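Local structure of GH62 arabinofuranosidase (Podospora anserina, 4N4B) at residues 36-42 and 89-94; 70-74 and 97-103; 220-224 and 297-302; 286-291 and 305-309. The protein hydrolyses terminal non-reducing alpha-L-arabinofuranoside residues in alpha-L-arabinosides and probably takes part in the breakdown of xylan. All blocks are in the same frame, centred on the assembly; numbering follows the deposited sequence.

Overall arrangement
The four contacts lie in one beta-propeller chain and fall into two pairs; contacts 1 and 2 both close along the chain before contacts 3 and 4 open. Contacts 1 and 2, centres 11 Å apart, meet on one antiparallel sheet, where L73 pairs with L92. Contacts 3 and 4, also with centres 11 Å apart, touch where Y221 reaches I288. Within each pair the segments alternate. Contact 2 joins strand 70-78 to the loop leading into strand 103-110, and contact 3, 28 Å away between centres, joins strand 216-222 to the loop between strands 286-288 and 306-311, so both link successive sheets round the propeller. Contact 4 pairs two strands near the bound calcium ion, nearest of the four to the centre of the chain.

Contact 1. Residues 36-42 and 89-94; sequences GPKNDGR and FYYLDQ
R42 grips D93 end-on with two nitrogens: NH1 gives a nearly straight bond to D93 OD2 at 2.9 Å, and NH2 reaches D93 OD1 at 3.0 Å, both oxygens lying close to the guanidinium plane. This salt bridge holds the guanidinium flat over the ring of Y91, with the planes 15° apart and the group centres 3.8 Å from each other. The R42 chain, extended from CG to NE, slides across the same face, so CD adds a CH-pi contact to the cation-pi stack. The far end of the ring is fixed as well. Y91 OH donates to the syn lone pair of D40 OD2 at 2.6 Å, and a water bridges the same hydroxyl to the backbone N of K38. D40 uses its other oxygen, OD1, to accept from R42 N in an Asx turn, which ties the two partners of Y91 together. Further along, K38 bends at chi2 (-65°) and lays CE over the centre of the F89 ring, 3.8 Å from its centroid; its NZ stands above the same face in a cation-pi contact and is hydrogen-bonded to A87 O. The loop 36-42, which lies between strands 28-30 and 46-55, thus covers the outer strand 90-91 of a four-stranded sheet at the surface, with F89 packing inward on V74 of strand 70-78 and I47 of strand 46-55.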
loop_
_atom_site.group_PDB
_atom_site.type_symbol
_atom_site.label_atom_id
_atom_site.label_comp_id
_atom_site.label_asym_id
_atom_site.label_seq_id
_atom_site.Cartn_x
_atom_site.Cartn_y
_atom_site.Cartn_z
ATOM N N GLY A 36 -1.073 -9.939 -13.761
ATOM C CA GLY A 36 -1.845 -9.065 -14.613
ATOM C C GLY A 36 -3.283 -9.492 -14.705
ATOM O O GLY A 36 -3.732 -10.508 -14.166
ATOM N N PRO A 37 -4.111 -8.746 -15.454
ATOM C CA PRO A 37 -5.540 -9.028 -15.658
ATOM C C PRO A 37 -5.696 -10.370 -16.363
ATOM O O PRO A 37 -4.859 -10.822 -17.164
ATOM C CB PRO A 37 -6.063 -7.839 -16.519
ATOM C CG PRO A 37 -5.007 -6.781 -16.404
ATOM C CD PRO A 37 -3.706 -7.481 -16.078
ATOM N N LYS A 38 -6.786 -11.000 -16.012
ATOM C CA LYS A 38 -7.246 -12.272 -16.628
ATOM C C LYS A 38 -8.056 -11.895 -17.822
ATOM O O LYS A 38 -8.807 -10.937 -17.857
ATOM C CB LYS A 38 -8.064 -13.116 -15.658
ATOM C CG LYS A 38 -7.362 -13.413 -14.329
ATOM C CD LYS A 38 -6.138 -14.252 -14.514
ATOM C CE LYS A 38 -5.787 -14.718 -13.075
ATOM N NZ LYS A 38 -4.598 -15.530 -13.144
ATOM N N ASN A 39 -8.055 -12.850 -18.790
ATOM C CA ASN A 39 -8.993 -12.721 -19.943
ATOM C C ASN A 39 -10.337 -13.341 -19.618
ATOM O O ASN A 39 -10.702 -14.497 -20.081
ATOM C CB ASN A 39 -8.366 -13.484 -21.125
ATOM C CG ASN A 39 -9.104 -13.203 -22.411
ATOM O OD1 ASN A 39 -9.839 -12.216 -22.520
ATOM N ND2 ASN A 39 -8.909 -14.066 -23.395
ATOM N N ASP A 40 -11.074 -12.650 -18.764
ATOM C CA ASP A 40 -12.273 -13.188 -18.154
ATOM C C ASP A 40 -13.526 -12.385 -18.426
ATOM O O ASP A 40 -14.526 -12.608 -17.856
ATOM C CB ASP A 40 -12.104 -13.410 -16.637
ATOM C CG ASP A 40 -11.849 -12.104 -15.859
ATOM O OD1 ASP A 40 -11.995 -11.044 -16.418
ATOM O OD2 ASP A 40 -11.527 -12.261 -14.708
ATOM N N GLY A 41 -13.439 -11.446 -19.335
ATOM C CA GLY A 41 -14.594 -10.672 -19.680
ATOM C C GLY A 41 -14.823 -9.436 -18.900
ATOM O O GLY A 41 -15.642 -8.622 -19.251
ATOM N N ARG A 42 -14.074 -9.204 -17.792
ATOM C CA ARG A 42 -14.329 -8.042 -17.010
ATOM C C ARG A 42 -13.744 -6.729 -17.524
ATOM O O ARG A 42 -14.094 -5.647 -17.068
ATOM C CB ARG A 42 -13.770 -8.212 -15.539
ATOM C CG ARG A 42 -14.770 -9.065 -14.698
ATOM C CD ARG A 42 -14.204 -9.255 -13.303
ATOM N NE ARG A 42 -15.145 -10.000 -12.394
ATOM C CZ ARG A 42 -15.827 -9.428 -11.436
ATOM N NH1 ARG A 42 -15.604 -8.153 -11.201
ATOM N NH2 ARG A 42 -16.574 -10.108 -10.604
ATOM N N PHE A 89 -8.185 -15.427 -9.458
ATOM C CA PHE A 89 -8.658 -14.154 -8.927
ATOM C C PHE A 89 -10.048 -14.336 -8.288
ATOM O O PHE A 89 -10.927 -14.879 -8.894
ATOM C CB PHE A 89 -8.788 -13.134 -10.062
ATOM C CG PHE A 89 -7.514 -12.417 -10.406
ATOM C CD1 PHE A 89 -6.331 -12.719 -9.826
ATOM C CD2 PHE A 89 -7.548 -11.450 -11.340
ATOM C CE1 PHE A 89 -5.201 -12.051 -10.180
ATOM C CE2 PHE A 89 -6.428 -10.772 -11.710
ATOM C CZ PHE A 89 -5.249 -11.076 -11.128
ATOM N N TYR A 90 -10.186 -13.886 -7.058
ATOM C CA TYR A 90 -11.458 -13.861 -6.368
ATOM C C TYR A 90 -11.871 -12.417 -6.182
ATOM O O TYR A 90 -11.332 -11.741 -5.447
ATOM C CB TYR A 90 -11.417 -14.602 -5.022
ATOM C CG TYR A 90 -11.004 -16.058 -5.161
ATOM C CD1 TYR A 90 -11.917 -16.991 -5.466
ATOM C CD2 TYR A 90 -9.720 -16.445 -5.038
ATOM C CE1 TYR A 90 -11.566 -18.319 -5.625
ATOM C CE2 TYR A 90 -9.354 -17.778 -5.189
ATOM C CZ TYR A 90 -10.307 -18.694 -5.474
ATOM O OH TYR A 90 -9.868 -20.003 -5.646
ATOM N N TYR A 91 -12.844 -12.014 -6.958
ATOM C CA TYR A 91 -13.276 -10.640 -6.983
ATOM C C TYR A 91 -14.169 -10.319 -5.776
ATOM O O TYR A 91 -15.115 -10.981 -5.506
ATOM C CB TYR A 91 -14.016 -10.385 -8.306
ATOM C CG TYR A 91 -13.089 -10.484 -9.532
ATOM C CD1 TYR A 91 -12.213 -9.490 -9.826
ATOM C CD2 TYR A 91 -13.119 -11.586 -10.358
ATOM C CE1 TYR A 91 -11.365 -9.582 -10.884
ATOM C CE2 TYR A 91 -12.266 -11.663 -11.445
ATOM C CZ TYR A 91 -11.408 -10.649 -11.713
ATOM O OH TYR A 91 -10.589 -10.727 -12.805
ATOM N N LEU A 92 -13.807 -9.282 -5.064
ATOM C CA LEU A 92 -14.492 -8.972 -3.820
ATOM C C LEU A 92 -15.856 -8.336 -4.009
ATOM O O LEU A 92 -16.602 -8.238 -3.093
ATOM C CB LEU A 92 -13.619 -8.125 -2.890
ATOM C CG LEU A 92 -12.267 -8.703 -2.489
ATOM C CD1 LEU A 92 -11.762 -7.936 -1.268
ATOM C CD2 LEU A 92 -12.350 -10.213 -2.138
ATOM N N ASP A 93 -16.174 -7.989 -5.249
ATOM C CA ASP A 93 -17.552 -7.548 -5.514
ATOM C C ASP A 93 -18.572 -8.667 -5.352
ATOM O O ASP A 93 -19.762 -8.379 -5.324
ATOM C CB ASP A 93 -17.707 -6.815 -6.842
ATOM C CG ASP A 93 -17.478 -7.655 -8.061
ATOM O OD1 ASP A 93 -17.339 -8.873 -7.962
ATOM O OD2 ASP A 93 -17.430 -7.074 -9.183
ATOM N N GLN A 94 -18.106 -9.922 -5.176
ATOM C CA GLN A 94 -18.971 -11.059 -4.876
ATOM C C GLN A 94 -19.230 -11.191 -3.391
ATOM O O GLN A 94 -20.147 -11.952 -3.022
ATOM C CB GLN A 94 -18.330 -12.347 -5.425
ATOM C CG GLN A 94 -18.040 -12.273 -6.923
ATOM C CD GLN A 94 -19.258 -11.959 -7.750
ATOM O OE1 GLN A 94 -19.486 -10.837 -8.335
ATOM N NE2 GLN A 94 -20.082 -12.921 -7.791
HETATM O O HOH W 1 -8.659 -9.472 -14.431
#

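Contact 2. Residues 70-74 and 97-103; sequences GYNLV and LGTGYRA
Y71 and N72 run beside Y101 and R102 with a single backbone hydrogen bond between them, R102 N to Y71 O at 3.2 Å. N72 carries most of the polar contact. Its chi1 of -157° swings the amide over the loop, where ND2 serves two carbonyls: G98 O at 3.1 Å, in plane with the amide and on a lone pair, and G100 O at 3.0 Å, along a more bent path. The other end of this amide turns back to its own strand, where OD1 accepts from L73 N. R102 holds the loop from within. Its NE and NH2 converge side-on on L97 O, NH2 at 2.9 Å, while NH1 bonds to Y101 O; the chain, bent at chi2, passes CD within 3.5 Å of N72 ND2. Apolar contacts flank these bonds. L73 CG rests 3.8 Å from R102 CB, the two side chains crossing at about a right angle, and Y71 CB meets the edge of the Y101 ring. Y71 CD2 lies near A103 CB, and the Y71 hydroxyl bonds to N321. Strand 70-78 belongs to one four-stranded sheet and strand 103-110 is an outermost strand of the next, so the contact links successive sheets of the propeller. Side-chain donors of N72 and R102 take up the loop carbonyls of L97, G98, G100 and Y101, consistent with the loop's course being held largely by these two residues where regular strand pairing is absent.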
loop_
_atom_site.group_PDB
_atom_site.type_symbol
_atom_site.label_atom_id
_atom_site.label_comp_id
_atom_site.label_asym_id
_atom_site.label_seq_id
_atom_site.Cartn_x
_atom_site.Cartn_y
_atom_site.Cartn_z
ATOM N N GLY A 70 -13.889 2.050 -13.749
ATOM C CA GLY A 70 -13.879 2.081 -12.315
ATOM C C GLY A 70 -12.865 1.149 -11.714
ATOM O O GLY A 70 -12.158 0.505 -12.365
ATOM N N TYR A 71 -12.897 1.165 -10.397
ATOM C CA TYR A 71 -11.976 0.424 -9.537
ATOM C C TYR A 71 -12.757 -0.433 -8.553
ATOM O O TYR A 71 -13.724 -0.034 -8.014
ATOM C CB TYR A 71 -11.082 1.385 -8.727
ATOM C CG TYR A 71 -9.935 2.029 -9.472
ATOM C CD1 TYR A 71 -10.163 2.934 -10.445
ATOM C CD2 TYR A 71 -8.645 1.726 -9.174
ATOM C CE1 TYR A 71 -9.112 3.536 -11.100
ATOM C CE2 TYR A 71 -7.619 2.314 -9.839
ATOM C CZ TYR A 71 -7.853 3.179 -10.799
ATOM O OH TYR A 71 -6.766 3.771 -11.408
ATOM N N ASN A 72 -12.262 -1.637 -8.361
ATOM C CA ASN A 72 -12.739 -2.485 -7.295
ATOM C C ASN A 72 -11.559 -3.343 -6.803
ATOM O O ASN A 72 -10.491 -2.999 -6.989
ATOM C CB ASN A 72 -14.010 -3.257 -7.771
ATOM C CG ASN A 72 -14.919 -3.737 -6.625
ATOM O OD1 ASN A 72 -14.637 -4.714 -6.047
ATOM N ND2 ASN A 72 -16.038 -3.127 -6.438
ATOM N N LEU A 73 -11.879 -4.410 -6.074
ATOM C CA LEU A 73 -10.870 -5.176 -5.364
ATOM C C LEU A 73 -10.812 -6.658 -5.717
ATOM O O LEU A 73 -11.802 -7.241 -5.982
ATOM C CB LEU A 73 -11.042 -5.029 -3.845
ATOM C CG LEU A 73 -10.936 -3.607 -3.304
ATOM C CD1 LEU A 73 -11.161 -3.628 -1.818
ATOM C CD2 LEU A 73 -9.560 -3.011 -3.524
ATOM N N VAL A 74 -9.613 -7.217 -5.678
ATOM C CA VAL A 74 -9.448 -8.643 -5.953
ATOM C C VAL A 74 -8.540 -9.271 -4.900
ATOM O O VAL A 74 -7.658 -8.630 -4.422
ATOM C CB VAL A 74 -8.922 -8.871 -7.403
ATOM C CG1 VAL A 74 -7.473 -8.330 -7.589
ATOM C CG2 VAL A 74 -8.972 -10.346 -7.812
ATOM N N LEU A 97 -19.047 -6.671 0.528
ATOM C CA LEU A 97 -18.171 -5.494 0.114
ATOM C C LEU A 97 -18.699 -4.965 -1.222
ATOM O O LEU A 97 -18.921 -3.726 -1.314
ATOM C CB LEU A 97 -16.782 -5.945 0.012
ATOM C CG LEU A 97 -15.739 -4.843 -0.296
ATOM C CD1 LEU A 97 -14.425 -5.149 0.360
ATOM C CD2 LEU A 97 -15.580 -4.726 -1.828
ATOM N N GLY A 98 -18.990 -5.756 -2.232
ATOM C CA GLY A 98 -19.872 -5.427 -3.308
ATOM C C GLY A 98 -19.279 -4.558 -4.382
ATOM O O GLY A 98 -18.104 -4.149 -4.397
ATOM N N THR A 99 -20.126 -4.306 -5.372
ATOM C CA THR A 99 -19.853 -3.369 -6.415
ATOM C C THR A 99 -19.800 -1.939 -5.907
ATOM O O THR A 99 -20.350 -1.580 -4.845
ATOM C CB THR A 99 -20.877 -3.515 -7.557
ATOM O OG1 THR A 99 -22.177 -3.211 -7.065
ATOM C CG2 THR A 99 -20.854 -4.901 -8.270
ATOM N N GLY A 100 -19.183 -1.124 -6.718
ATOM C CA GLY A 100 -18.945 0.294 -6.449
ATOM C C GLY A 100 -17.479 0.594 -6.466
ATOM O O GLY A 100 -16.634 -0.238 -6.834
ATOM N N TYR A 101 -17.162 1.810 -6.094
ATOM C CA TYR A 101 -15.781 2.263 -6.038
ATOM C C TYR A 101 -15.088 1.750 -4.794
ATOM O O TYR A 101 -15.471 2.085 -3.754
ATOM C CB TYR A 101 -15.753 3.807 -6.086
ATOM C CG TYR A 101 -14.416 4.463 -5.888
ATOM C CD1 TYR A 101 -13.276 3.968 -6.443
ATOM C CD2 TYR A 101 -14.330 5.585 -5.138
ATOM C CE1 TYR A 101 -12.069 4.601 -6.275
ATOM C CE2 TYR A 101 -13.131 6.218 -4.973
ATOM C CZ TYR A 101 -12.002 5.696 -5.521
ATOM O OH TYR A 101 -10.809 6.346 -5.377
ATOM N N ARG A 102 -14.065 0.916 -4.979
ATOM C CA ARG A 102 -13.198 0.509 -3.895
ATOM C C ARG A 102 -11.853 0.393 -4.456
ATOM O O ARG A 102 -11.645 -0.139 -5.583
ATOM C CB ARG A 102 -13.596 -0.850 -3.282
ATOM C CG ARG A 102 -14.929 -0.938 -2.558
ATOM C CD ARG A 102 -16.060 -1.332 -3.469
ATOM N NE ARG A 102 -17.318 -1.523 -2.781
ATOM C CZ ARG A 102 -18.092 -0.581 -2.282
ATOM N NH1 ARG A 102 -17.786 0.696 -2.518
ATOM N NH2 ARG A 102 -19.234 -0.875 -1.683
ATOM N N ALA A 103 -10.785 0.880 -3.791
ATOM C CA ALA A 103 -9.424 0.806 -4.264
ATOM C C ALA A 103 -8.429 0.836 -3.174
ATOM O O ALA A 103 -8.652 1.369 -2.062
ATOM C CB ALA A 103 -9.198 1.951 -5.253
#

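Contact 3. Residues 220-224 and 297-302; sequences VYSLP and KLLIDP
The methyl CG2 of I300 sits over one face of the Y221 ring, 3.8 Å from its centroid, the two side chains crossing at about a right angle, while L298 O meets the same ring at its edge. I300 can serve two neighbours because its CG1 lies between backbone N and carbonyl carbon (chi1 64°): the chain then runs alongside L223, pointing the same way, and I300 CD1 lies 3.8 Å from L223 CD2. S222 forms the single beta bridge with L299. The S222 N bonds to L298 O at 3.0 Å, S222 O receives I300 N at 3.1 Å, and the S222 hydroxyl gives a 2.8 Å bond from OG to K297 O. At the far end the P224 and P302 rings meet at their CD atoms, a tight 3.5 Å apart. Y221 OH bonds to I288 N beyond the contact, and W167 meets the Y221 ring edge-to-face. Were Y221 replaced by an alanine, I300 CG2 would probably lose its aromatic face and I288 N its hydroxyl partner. The result is a single beta bridge by which strand 216-222, an outermost strand of its four-stranded sheet, joins the loop between strands 286-288 and 306-311, a link between neighbouring sheets of the beta-propeller.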
loop_
_atom_site.group_PDB
_atom_site.type_symbol
_atom_site.label_atom_id
_atom_site.label_comp_id
_atom_site.label_asym_id
_atom_site.label_seq_id
_atom_site.Cartn_x
_atom_site.Cartn_y
_atom_site.Cartn_z
ATOM N N VAL A 220 3.363 2.782 6.428
ATOM C CA VAL A 220 3.992 3.058 7.774
ATOM C C VAL A 220 4.158 1.709 8.469
ATOM O O VAL A 220 3.146 1.049 8.713
ATOM C CB VAL A 220 3.178 4.065 8.578
ATOM C CG1 VAL A 220 3.991 4.412 9.816
ATOM C CG2 VAL A 220 2.863 5.298 7.678
ATOM N N TYR A 221 5.394 1.364 8.763
ATOM C CA TYR A 221 5.719 0.093 9.387
ATOM C C TYR A 221 6.428 0.291 10.722
ATOM O O TYR A 221 7.135 1.267 10.890
ATOM C CB TYR A 221 6.613 -0.705 8.482
ATOM C CG TYR A 221 6.036 -1.126 7.159
ATOM C CD1 TYR A 221 5.042 -2.041 7.156
ATOM C CD2 TYR A 221 6.476 -0.569 5.977
ATOM C CE1 TYR A 221 4.433 -2.471 6.007
ATOM C CE2 TYR A 221 5.882 -1.012 4.754
ATOM C CZ TYR A 221 4.895 -1.956 4.796
ATOM O OH TYR A 221 4.308 -2.414 3.625
ATOM N N SER A 222 6.262 -0.684 11.574
ATOM C CA SER A 222 7.097 -0.768 12.768
ATOM C C SER A 222 8.254 -1.697 12.523
ATOM O O SER A 222 8.265 -2.603 11.699
ATOM C CB SER A 222 6.295 -1.244 13.966
ATOM O OG SER A 222 5.801 -2.546 13.858
ATOM N N LEU A 223 9.370 -1.378 13.270
ATOM C CA LEU A 223 10.641 -2.082 13.162
ATOM C C LEU A 223 10.934 -2.816 14.465
ATOM O O LEU A 223 10.476 -2.365 15.520
ATOM C CB LEU A 223 11.732 -1.120 12.826
ATOM C CG LEU A 223 11.582 -0.271 11.490
ATOM C CD1 LEU A 223 12.585 0.853 11.457
ATOM C CD2 LEU A 223 11.808 -1.236 10.367
ATOM N N PRO A 224 11.659 -3.891 14.413
ATOM C CA PRO A 224 11.979 -4.639 15.685
ATOM C C PRO A 224 12.717 -3.755 16.687
ATOM O O PRO A 224 12.516 -4.075 17.918
ATOM C CB PRO A 224 12.873 -5.788 15.199
ATOM C CG PRO A 224 12.601 -5.886 13.674
ATOM C CD PRO A 224 12.217 -4.553 13.241
ATOM N N LYS A 297 0.134 -4.013 14.419
ATOM C CA LYS A 297 1.336 -3.269 14.610
ATOM C C LYS A 297 2.215 -3.093 13.361
ATOM O O LYS A 297 3.104 -2.295 13.341
ATOM C CB LYS A 297 2.237 -3.952 15.681
ATOM C CG LYS A 297 1.553 -4.017 17.087
ATOM C CD LYS A 297 2.538 -4.222 18.207
ATOM C CE LYS A 297 1.838 -3.803 19.524
ATOM N NZ LYS A 297 0.789 -4.792 19.735
ATOM N N LEU A 298 1.817 -3.811 12.279
ATOM C CA LEU A 298 2.473 -3.614 10.910
ATOM C C LEU A 298 3.987 -3.733 11.030
ATOM O O LEU A 298 4.808 -3.017 10.488
ATOM C CB LEU A 298 2.068 -2.255 10.266
ATOM C CG LEU A 298 0.753 -2.228 9.528
ATOM C CD1 LEU A 298 0.839 -3.089 8.295
ATOM C CD2 LEU A 298 -0.500 -2.585 10.316
ATOM N N LEU A 299 4.427 -4.778 11.766
ATOM C CA LEU A 299 5.806 -5.059 11.919
ATOM C C LEU A 299 6.414 -5.684 10.641
ATOM O O LEU A 299 5.835 -6.619 10.045
ATOM C CB LEU A 299 6.010 -6.071 13.099
ATOM C CG LEU A 299 7.479 -6.441 13.444
ATOM C CD1 LEU A 299 8.311 -5.326 13.881
ATOM C CD2 LEU A 299 7.543 -7.598 14.522
ATOM N N ILE A 300 7.622 -5.272 10.289
ATOM C CA ILE A 300 8.432 -5.886 9.189
ATOM C C ILE A 300 9.730 -6.474 9.729
ATOM O O ILE A 300 10.184 -6.113 10.852
ATOM C CB ILE A 300 8.683 -4.909 8.064
ATOM C CG1 ILE A 300 9.529 -3.721 8.548
ATOM C CG2 ILE A 300 7.319 -4.543 7.461
ATOM C CD1 ILE A 300 10.060 -2.866 7.420
ATOM N N ASP A 301 10.360 -7.325 8.923
ATOM C CA ASP A 301 11.696 -7.832 9.210
ATOM C C ASP A 301 12.706 -7.149 8.288
ATOM O O ASP A 301 12.792 -7.465 7.101
ATOM C CB ASP A 301 11.748 -9.349 9.022
ATOM C CG ASP A 301 13.150 -9.906 9.170
ATOM O OD1 ASP A 301 14.060 -9.139 9.548
ATOM O OD2 ASP A 301 13.343 -11.113 8.909
ATOM N N PRO A 302 13.463 -6.206 8.843
ATOM C CA PRO A 302 14.373 -5.412 8.089
ATOM C C PRO A 302 15.498 -6.269 7.526
ATOM O O PRO A 302 16.168 -5.809 6.573
ATOM C CB PRO A 302 14.917 -4.361 9.089
ATOM C CG PRO A 302 14.752 -5.003 10.402
ATOM C CD PRO A 302 13.543 -5.888 10.316
#

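Contact 4. Residues 286-291 and 305-309; sequences GEIIRD and IRFMY
Strands 286-288 and 306-309 form an antiparallel pair in the five-stranded sheet of the propeller, beside the bound calcium ion, which lies about 4 Å from the side chain of E287. E287 and M308 are the hydrogen-bonded pair, E287 N to M308 O and M308 N to E287 O both at 2.9 Å, and I289 N adds a 2.8 Å bond to R306 O. Next to them I288 faces F307 in a non-hydrogen-bonded pair. F307 turns its ring back along the partner strand, chi1 -177° setting CG opposite the backbone N: E287 N stands 3.4 Å above one face, and F307 CZ comes within 3.5 Å of G286 C. G286 packs closely against M308 O and this ring. I288 CG1 touches F307 CD1, and I288 CD1 rests on I305 CG2. Loss of the ring to an alanine is likely to open a gap beside G286 and to leave W266 and F243 without the partner they meet edge-to-face. On the other flank R306 bends back so that I289 CB lies over one guanidinium face, with D291 OD2 at the edge in a long salt bridge of 3.5 Å to R306 NH1, which also bonds to N304 O. A water accepts from R306 N and lies 2.8 Å from I289 O. R290 NH2 forms a salt bridge to E287 OE1. Strand 286-288 is thus the edge strand of a sheet that also takes in 28-30 near the N terminus and 326-332 near the C terminus, as in the closing blade of a beta-propeller.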
loop_
_atom_site.group_PDB
_atom_site.type_symbol
_atom_site.label_atom_id
_atom_site.label_comp_id
_atom_site.label_asym_id
_atom_site.label_seq_id
_atom_site.Cartn_x
_atom_site.Cartn_y
_atom_site.Cartn_z
ATOM N N GLY A 286 3.053 -0.217 -3.754
ATOM C CA GLY A 286 3.286 -1.573 -3.303
ATOM C C GLY A 286 3.272 -1.720 -1.789
ATOM O O GLY A 286 2.864 -0.872 -1.090
ATOM N N GLU A 287 3.793 -2.846 -1.336
ATOM C CA GLU A 287 3.821 -3.176 0.103
ATOM C C GLU A 287 4.930 -4.166 0.368
ATOM O O GLU A 287 5.181 -5.043 -0.439
ATOM C CB GLU A 287 2.507 -3.736 0.612
ATOM C CG GLU A 287 1.640 -2.800 1.473
ATOM C CD GLU A 287 0.460 -3.455 2.171
ATOM O OE1 GLU A 287 0.678 -4.622 2.679
ATOM O OE2 GLU A 287 -0.648 -2.889 2.147
ATOM N N ILE A 288 5.558 -4.043 1.570
ATOM C CA ILE A 288 6.503 -5.052 2.047
ATOM C C ILE A 288 5.771 -6.338 2.453
ATOM O O ILE A 288 4.723 -6.267 3.139
ATOM C CB ILE A 288 7.325 -4.446 3.199
ATOM C CG1 ILE A 288 8.178 -3.264 2.744
ATOM C CG2 ILE A 288 8.182 -5.558 3.897
ATOM C CD1 ILE A 288 9.046 -2.588 3.816
ATOM N N ILE A 289 6.329 -7.463 2.098
ATOM C CA ILE A 289 5.722 -8.693 2.512
ATOM C C ILE A 289 5.848 -8.842 4.034
ATOM O O ILE A 289 6.878 -8.906 4.554
ATOM C CB ILE A 289 6.351 -9.897 1.809
ATOM C CG1 ILE A 289 6.214 -9.799 0.288
ATOM C CG2 ILE A 289 5.643 -11.147 2.273
ATOM C CD1 ILE A 289 6.768 -11.008 -0.439
ATOM N N ARG A 290 4.728 -8.871 4.705
ATOM C CA ARG A 290 4.721 -9.064 6.137
ATOM C C ARG A 290 4.516 -10.541 6.444
ATOM O O ARG A 290 3.622 -11.158 6.058
ATOM C CB ARG A 290 3.618 -8.214 6.800
ATOM C CG ARG A 290 3.983 -6.748 6.925
ATOM C CD ARG A 290 2.749 -5.919 7.250
ATOM N NE ARG A 290 1.771 -5.763 6.167
ATOM C CZ ARG A 290 0.491 -6.003 6.260
ATOM N NH1 ARG A 290 -0.062 -6.478 7.347
ATOM N NH2 ARG A 290 -0.279 -5.812 5.221
ATOM N N ASP A 291 5.464 -11.041 7.190
ATOM C CA ASP A 291 5.390 -12.395 7.684
ATOM C C ASP A 291 5.345 -12.349 9.226
ATOM O O ASP A 291 5.060 -11.353 9.804
ATOM C CB ASP A 291 6.465 -13.253 7.085
ATOM C CG ASP A 291 7.878 -12.710 7.321
ATOM O OD1 ASP A 291 8.073 -11.963 8.261
ATOM O OD2 ASP A 291 8.756 -12.970 6.491
ATOM N N ILE A 305 13.638 -7.918 3.601
ATOM C CA ILE A 305 12.594 -7.108 2.924
ATOM C C ILE A 305 12.355 -7.556 1.465
ATOM O O ILE A 305 13.306 -7.586 0.706
ATOM C CB ILE A 305 12.898 -5.634 3.015
ATOM C CG1 ILE A 305 12.840 -5.147 4.444
ATOM C CG2 ILE A 305 11.889 -4.846 2.143
ATOM C CD1 ILE A 305 13.405 -3.831 4.666
ATOM N N ARG A 306 11.111 -7.877 1.140
ATOM C CA ARG A 306 10.688 -8.020 -0.229
ATOM C C ARG A 306 9.426 -7.158 -0.337
ATOM O O ARG A 306 8.618 -7.026 0.618
ATOM C CB ARG A 306 10.314 -9.474 -0.485
ATOM C CG ARG A 306 11.483 -10.505 -0.347
ATOM C CD ARG A 306 11.574 -11.044 1.020
ATOM N NE ARG A 306 10.487 -11.995 1.248
ATOM C CZ ARG A 306 9.948 -12.319 2.418
ATOM N NH1 ARG A 306 10.369 -11.751 3.613
ATOM N NH2 ARG A 306 9.004 -13.215 2.427
ATOM N N PHE A 307 9.273 -6.536 -1.487
ATOM C CA PHE A 307 8.274 -5.460 -1.698
ATOM C C PHE A 307 7.513 -5.819 -2.986
ATOM O O PHE A 307 8.140 -5.894 -4.086
ATOM C CB PHE A 307 8.957 -4.129 -1.778
ATOM C CG PHE A 307 8.064 -2.914 -1.925
ATOM C CD1 PHE A 307 7.452 -2.325 -0.821
ATOM C CD2 PHE A 307 7.936 -2.271 -3.148
ATOM C CE1 PHE A 307 6.719 -1.164 -0.929
ATOM C CE2 PHE A 307 7.194 -1.118 -3.267
ATOM C CZ PHE A 307 6.520 -0.553 -2.178
ATOM N N MET A 308 6.229 -6.172 -2.904
ATOM C CA MET A 308 5.412 -6.365 -4.084
ATOM C C MET A 308 5.059 -4.999 -4.591
ATOM O O MET A 308 4.575 -4.182 -3.813
ATOM C CB MET A 308 4.183 -7.182 -3.739
ATOM C CG MET A 308 3.564 -7.792 -4.979
ATOM S SD MET A 308 2.045 -8.671 -4.614
ATOM C CE MET A 308 1.851 -9.707 -6.019
ATOM N N TYR A 309 5.246 -4.746 -5.883
ATOM C CA TYR A 309 5.027 -3.414 -6.464
ATOM C C TYR A 309 4.353 -3.510 -7.771
ATOM O O TYR A 309 4.269 -4.545 -8.419
ATOM C CB TYR A 309 6.340 -2.656 -6.523
ATOM C CG TYR A 309 7.204 -3.116 -7.708
ATOM C CD1 TYR A 309 7.946 -4.288 -7.688
ATOM C CD2 TYR A 309 7.271 -2.361 -8.874
ATOM C CE1 TYR A 309 8.727 -4.701 -8.745
ATOM C CE2 TYR A 309 8.082 -2.735 -9.930
ATOM C CZ TYR A 309 8.786 -3.914 -9.832
ATOM O OH TYR A 309 9.617 -4.252 -10.938
HETATM O O HOH W 2 9.461 -8.689 3.449
#